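Local structure of orotidine-5-phosphate decarboxylase/orotate phosphoribosyltransferase, putative (Ompdcase-oprtase, putative) (Leishmania infantum, 3QW3) at residues Phe100-Ser111 with Phe122-Leu133. The protein probably catalyses the decarboxylation of orotidine 5'-phosphate to UMP, this chain being the decarboxylase part of a bifunctional UMP synthase. Residues are numbered along the deposited sequence; the frame is centred on the assembly and turned at random.
Sequences FKHLNAHAITAS and FMRYPDKAVFVL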
loop_
_atom_site.group_PDB
_atom_site.type_symbol
_atom_site.label_atom_id
_atom_site.label_comp_id
_atom_site.label_asym_id
_atom_site.label_seq_id
_atom_site.Cartn_x
_atom_site.Cartn_y
_atom_site.Cartn_z
ATOM N N PHE A 100 -12.947 2.824 -6.744
ATOM C CA PHE A 100 -13.653 2.610 -8.004
ATOM C C PHE A 100 -15.105 3.082 -7.982
ATOM O O PHE A 100 -15.615 3.547 -9.005
ATOM C CB PHE A 100 -13.610 1.134 -8.405
ATOM C CG PHE A 100 -12.228 0.607 -8.713
ATOM C CD1 PHE A 100 -11.220 1.442 -9.213
ATOM C CD2 PHE A 100 -11.954 -0.741 -8.544
ATOM C CE1 PHE A 100 -9.950 0.926 -9.509
ATOM C CE2 PHE A 100 -10.696 -1.268 -8.844
ATOM C CZ PHE A 100 -9.686 -0.427 -9.321
ATOM N N LYS A 101 -15.771 2.958 -6.837
ATOM C CA LYS A 101 -17.191 3.316 -6.750
ATOM C C LYS A 101 -17.425 4.631 -6.015
ATOM O O LYS A 101 -18.135 5.502 -6.511
ATOM C CB LYS A 101 -18.010 2.178 -6.129
ATOM C CG LYS A 101 -19.521 2.420 -6.169
ATOM C CD LYS A 101 -20.311 1.157 -5.860
ATOM C CE LYS A 101 -20.374 0.874 -4.366
ATOM N N HIS A 102 -16.838 4.782 -4.831
ATOM C CA HIS A 102 -17.031 6.003 -4.059
ATOM C C HIS A 102 -16.333 7.200 -4.690
ATOM O O HIS A 102 -16.948 8.251 -4.873
ATOM C CB HIS A 102 -16.592 5.817 -2.601
ATOM C CG HIS A 102 -17.344 4.744 -1.874
ATOM N ND1 HIS A 102 -16.974 4.296 -0.623
ATOM C CD2 HIS A 102 -18.440 4.026 -2.223
ATOM C CE1 HIS A 102 -17.811 3.351 -0.232
ATOM N NE2 HIS A 102 -18.709 3.168 -1.185
ATOM N N LEU A 103 -15.056 7.037 -5.032
ATOM C CA LEU A 103 -14.286 8.123 -5.639
ATOM C C LEU A 103 -14.432 8.177 -7.159
ATOM O O LEU A 103 -14.124 9.206 -7.776
ATOM C CB LEU A 103 -12.806 8.030 -5.253
ATOM C CG LEU A 103 -12.453 8.306 -3.789
ATOM C CD1 LEU A 103 -11.020 7.840 -3.509
ATOM C CD2 LEU A 103 -12.632 9.773 -3.434
ATOM N N ASN A 104 -14.900 7.073 -7.742
ATOM C CA ASN A 104 -15.127 6.943 -9.193
ATOM C C ASN A 104 -13.862 7.134 -10.028
ATOM O O ASN A 104 -13.901 7.701 -11.123
ATOM C CB ASN A 104 -16.244 7.882 -9.680
ATOM C CG ASN A 104 -17.616 7.469 -9.186
ATOM O OD1 ASN A 104 -18.076 6.350 -9.433
ATOM N ND2 ASN A 104 -18.289 8.383 -8.504
ATOM N N ALA A 105 -12.738 6.662 -9.497
ATOM C CA ALA A 105 -11.516 6.567 -10.283
ATOM C C ALA A 105 -11.663 5.399 -11.251
ATOM O O ALA A 105 -12.454 4.480 -11.008
ATOM C CB ALA A 105 -10.308 6.371 -9.370
ATOM N N HIS A 106 -10.916 5.439 -12.351
ATOM C CA HIS A 106 -10.996 4.392 -13.371
ATOM C C HIS A 106 -9.920 3.323 -13.206
ATOM O O HIS A 106 -9.989 2.256 -13.825
ATOM C CB HIS A 106 -10.915 5.019 -14.772
ATOM C CG HIS A 106 -11.834 6.184 -14.960
ATOM N ND1 HIS A 106 -13.060 6.076 -15.581
ATOM C CD2 HIS A 106 -11.708 7.483 -14.601
ATOM C CE1 HIS A 106 -13.648 7.258 -15.598
ATOM N NE2 HIS A 106 -12.846 8.131 -15.016
ATOM N N ALA A 107 -8.928 3.617 -12.365
ATOM C CA ALA A 107 -7.796 2.734 -12.166
ATOM C C ALA A 107 -7.129 3.019 -10.825
ATOM O O ALA A 107 -7.321 4.094 -10.238
ATOM C CB ALA A 107 -6.781 2.897 -13.304
ATOM N N ILE A 108 -6.335 2.060 -10.365
ATOM C CA ILE A 108 -5.585 2.204 -9.113
ATOM C C ILE A 108 -4.194 1.590 -9.275
ATOM O O ILE A 108 -3.991 0.716 -10.114
ATOM C CB ILE A 108 -6.348 1.525 -7.932
ATOM C CG1 ILE A 108 -5.866 2.042 -6.565
ATOM C CG2 ILE A 108 -6.290 -0.003 -8.036
ATOM C CD1 ILE A 108 -6.702 1.510 -5.381
ATOM N N THR A 109 -3.238 2.051 -8.476
ATOM C CA THR A 109 -1.941 1.381 -8.399
ATOM C C THR A 109 -1.926 0.439 -7.196
ATOM O O THR A 109 -2.610 0.683 -6.207
ATOM C CB THR A 109 -0.777 2.379 -8.293
ATOM O OG1 THR A 109 -1.037 3.304 -7.230
ATOM C CG2 THR A 109 -0.614 3.146 -9.608
ATOM N N ALA A 110 -1.152 -0.635 -7.294
ATOM C CA ALA A 110 -1.161 -1.678 -6.262
ATOM C C ALA A 110 0.190 -2.359 -6.127
ATOM O O ALA A 110 0.921 -2.491 -7.112
ATOM C CB ALA A 110 -2.239 -2.713 -6.568
ATOM N N SER A 111 0.505 -2.788 -4.905
ATOM C CA SER A 111 1.722 -3.548 -4.621
ATOM C C SER A 111 1.493 -5.031 -4.932
ATOM O O SER A 111 0.416 -5.557 -4.654
ATOM C CB SER A 111 2.117 -3.378 -3.143
ATOM O OG SER A 111 3.069 -4.362 -2.754
ATOM N N PHE A 122 -9.119 -6.076 -6.659
ATOM C CA PHE A 122 -9.070 -4.937 -7.565
ATOM C C PHE A 122 -9.365 -5.382 -8.998
ATOM O O PHE A 122 -10.157 -4.751 -9.700
ATOM C CB PHE A 122 -7.720 -4.228 -7.471
ATOM C CG PHE A 122 -7.420 -3.690 -6.103
ATOM C CD1 PHE A 122 -8.049 -2.534 -5.639
ATOM C CD2 PHE A 122 -6.517 -4.341 -5.270
ATOM C CE1 PHE A 122 -7.775 -2.033 -4.368
ATOM C CE2 PHE A 122 -6.239 -3.848 -3.992
ATOM C CZ PHE A 122 -6.867 -2.692 -3.546
ATOM N N MET A 123 -8.764 -6.494 -9.406
ATOM C CA MET A 123 -8.839 -6.957 -10.801
ATOM C C MET A 123 -10.202 -7.525 -11.202
ATOM O O MET A 123 -10.482 -7.693 -12.393
ATOM C CB MET A 123 -7.729 -7.971 -11.085
ATOM C CG MET A 123 -6.326 -7.390 -10.935
ATOM S SD MET A 123 -5.019 -8.616 -10.996
ATOM C CE MET A 123 -3.573 -7.571 -10.860
ATOM N N ARG A 124 -11.050 -7.810 -10.215
ATOM C CA ARG A 124 -12.379 -8.374 -10.484
ATOM C C ARG A 124 -13.350 -7.367 -11.119
ATOM O O ARG A 124 -14.435 -7.746 -11.578
ATOM C CB ARG A 124 -12.975 -9.004 -9.217
ATOM C CG ARG A 124 -13.186 -8.043 -8.064
ATOM C CD ARG A 124 -13.649 -8.776 -6.801
ATOM N NE ARG A 124 -14.999 -9.326 -6.932
ATOM C CZ ARG A 124 -16.118 -8.641 -6.712
ATOM N NH1 ARG A 124 -16.069 -7.364 -6.351
ATOM N NH2 ARG A 124 -17.295 -9.238 -6.854
ATOM N N TYR A 125 -12.962 -6.089 -11.132
ATOM C CA TYR A 125 -13.719 -5.042 -11.813
ATOM C C TYR A 125 -13.202 -4.946 -13.251
ATOM O O TYR A 125 -12.166 -4.325 -13.488
ATOM C CB TYR A 125 -13.497 -3.682 -11.142
ATOM C CG TYR A 125 -14.107 -3.459 -9.769
ATOM C CD1 TYR A 125 -13.598 -4.099 -8.637
ATOM C CD2 TYR A 125 -15.151 -2.552 -9.597
ATOM C CE1 TYR A 125 -14.143 -3.871 -7.380
ATOM C CE2 TYR A 125 -15.704 -2.316 -8.343
ATOM C CZ TYR A 125 -15.193 -2.980 -7.239
ATOM O OH TYR A 125 -15.741 -2.743 -6.000
ATOM N N PRO A 126 -13.922 -5.542 -14.222
ATOM C CA PRO A 126 -13.402 -5.573 -15.597
ATOM C C PRO A 126 -13.244 -4.185 -16.228
ATOM O O PRO A 126 -12.384 -3.998 -17.097
ATOM C CB PRO A 126 -14.462 -6.387 -16.359
ATOM C CG PRO A 126 -15.244 -7.102 -15.303
ATOM C CD PRO A 126 -15.249 -6.175 -14.130
ATOM N N ASP A 127 -14.057 -3.231 -15.780
ATOM C CA ASP A 127 -14.055 -1.860 -16.303
ATOM C C ASP A 127 -12.981 -0.965 -15.670
ATOM O O ASP A 127 -12.790 0.180 -16.098
ATOM C CB ASP A 127 -15.443 -1.222 -16.142
ATOM C CG ASP A 127 -15.950 -1.240 -14.697
ATOM O OD1 ASP A 127 -15.796 -2.273 -14.005
ATOM O OD2 ASP A 127 -16.522 -0.218 -14.257
ATOM N N LYS A 128 -12.293 -1.494 -14.658
ATOM C CA LYS A 128 -11.247 -0.762 -13.942
ATOM C C LYS A 128 -9.889 -1.414 -14.156
ATOM O O LYS A 128 -9.793 -2.628 -14.322
ATOM C CB LYS A 128 -11.565 -0.702 -12.439
ATOM C CG LYS A 128 -12.963 -0.182 -12.094
ATOM C CD LYS A 128 -13.133 1.304 -12.398
ATOM C CE LYS A 128 -14.561 1.758 -12.141
ATOM N NZ LYS A 128 -14.695 3.235 -12.296
ATOM N N ALA A 129 -8.834 -0.610 -14.151
ATOM C CA ALA A 129 -7.498 -1.143 -14.358
ATOM C C ALA A 129 -6.719 -1.161 -13.054
ATOM O O ALA A 129 -6.966 -0.355 -12.161
ATOM C CB ALA A 129 -6.755 -0.338 -15.391
ATOM N N VAL A 130 -5.777 -2.090 -12.968
ATOM C CA VAL A 130 -4.888 -2.192 -11.821
ATOM C C VAL A 130 -3.458 -2.165 -12.332
ATOM O O VAL A 130 -3.013 -3.094 -13.016
ATOM C CB VAL A 130 -5.141 -3.490 -11.031
ATOM C CG1 VAL A 130 -4.293 -3.514 -9.752
ATOM C CG2 VAL A 130 -6.616 -3.622 -10.711
ATOM N N PHE A 131 -2.750 -1.083 -12.010
ATOM C CA PHE A 131 -1.340 -0.960 -12.343
ATOM C C PHE A 131 -0.506 -1.475 -11.175
ATOM O O PHE A 131 -0.481 -0.864 -10.107
ATOM C CB PHE A 131 -0.996 0.493 -12.669
ATOM C CG PHE A 131 -1.514 0.947 -14.010
ATOM C CD1 PHE A 131 -0.781 0.690 -15.162
ATOM C CD2 PHE A 131 -2.721 1.634 -14.110
ATOM C CE1 PHE A 131 -1.247 1.106 -16.418
ATOM C CE2 PHE A 131 -3.203 2.053 -15.368
ATOM C CZ PHE A 131 -2.458 1.782 -16.516
ATOM N N VAL A 132 0.163 -2.604 -11.391
ATOM C CA VAL A 132 0.909 -3.285 -10.330
ATOM C C VAL A 132 2.362 -2.848 -10.339
ATOM O O VAL A 132 3.003 -2.830 -11.391
ATOM C CB VAL A 132 0.829 -4.821 -10.488
ATOM C CG1 VAL A 132 1.551 -5.510 -9.329
ATOM C CG2 VAL A 132 -0.625 -5.267 -10.535
ATOM N N LEU A 133 2.888 -2.499 -9.168
ATOM C CA LEU A 133 4.293 -2.101 -9.068
ATOM C C LEU A 133 5.190 -3.191 -9.619
ATOM O O LEU A 133 5.026 -4.366 -9.286
ATOM C CB LEU A 133 4.673 -1.802 -7.616
ATOM C CG LEU A 133 3.824 -0.796 -6.844
ATOM C CD1 LEU A 133 4.395 -0.668 -5.420
ATOM C CD2 LEU A 133 3.799 0.558 -7.532
HETATM O O HOH W 1 -13.892 2.793 -15.433
#
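Strands 107-110 and 129-133 run parallel, their axes approaching to 4.6 Å at an angle of 20°, and five backbone hydrogen bonds join them, the first from Ala129 N to His106 O, just before strand 107-110 (3.1 Å), the last from Leu133 N to Ala110 O (2.8 Å). Ala107, Thr109, Ala129 and Phe131 point to one face of the sheet, where the small methyls of Ala107 and Ala129 meet at 3.8 Å between their CB atoms and Phe131 turns its ring edge to Ala107 CB. Thr109 OG1 is satisfied on this face by Asp82 OD1 and Lys84 N of the neighbouring strand 80-85. These strands and helix 116-123 form a beta-alpha-beta unit of the TIM barrel of OMP decarboxylases: Thr109 and Phe131 look into the barrel, whereas Ile108, Ala110, Val130 and Val132 face the helical layer. There the branched Ile108 reaches outward, CG1 anti to its backbone N (chi1 -161°), to lay CD1 3.8 Å from Phe122 CE1. Ahead of the strands, Phe100, in the last part of helix 89-102, points its ring toward the type I turn 125-128. Lys128 CB sits over the middle of one ring face, 3.6 Å from the centroid, in a CH-pi contact, while the ring presents its edge to the face of Tyr125 with planes at 62°. A long aliphatic lysine suits this place: bent at chi2, its chain runs back across the phenyl ring and delivers NZ to Ala105 O (2.9 Å), with a weak bond to Phe100 O, so that one ammonium group bonds a carbonyl of the helix and one of the loop that follows.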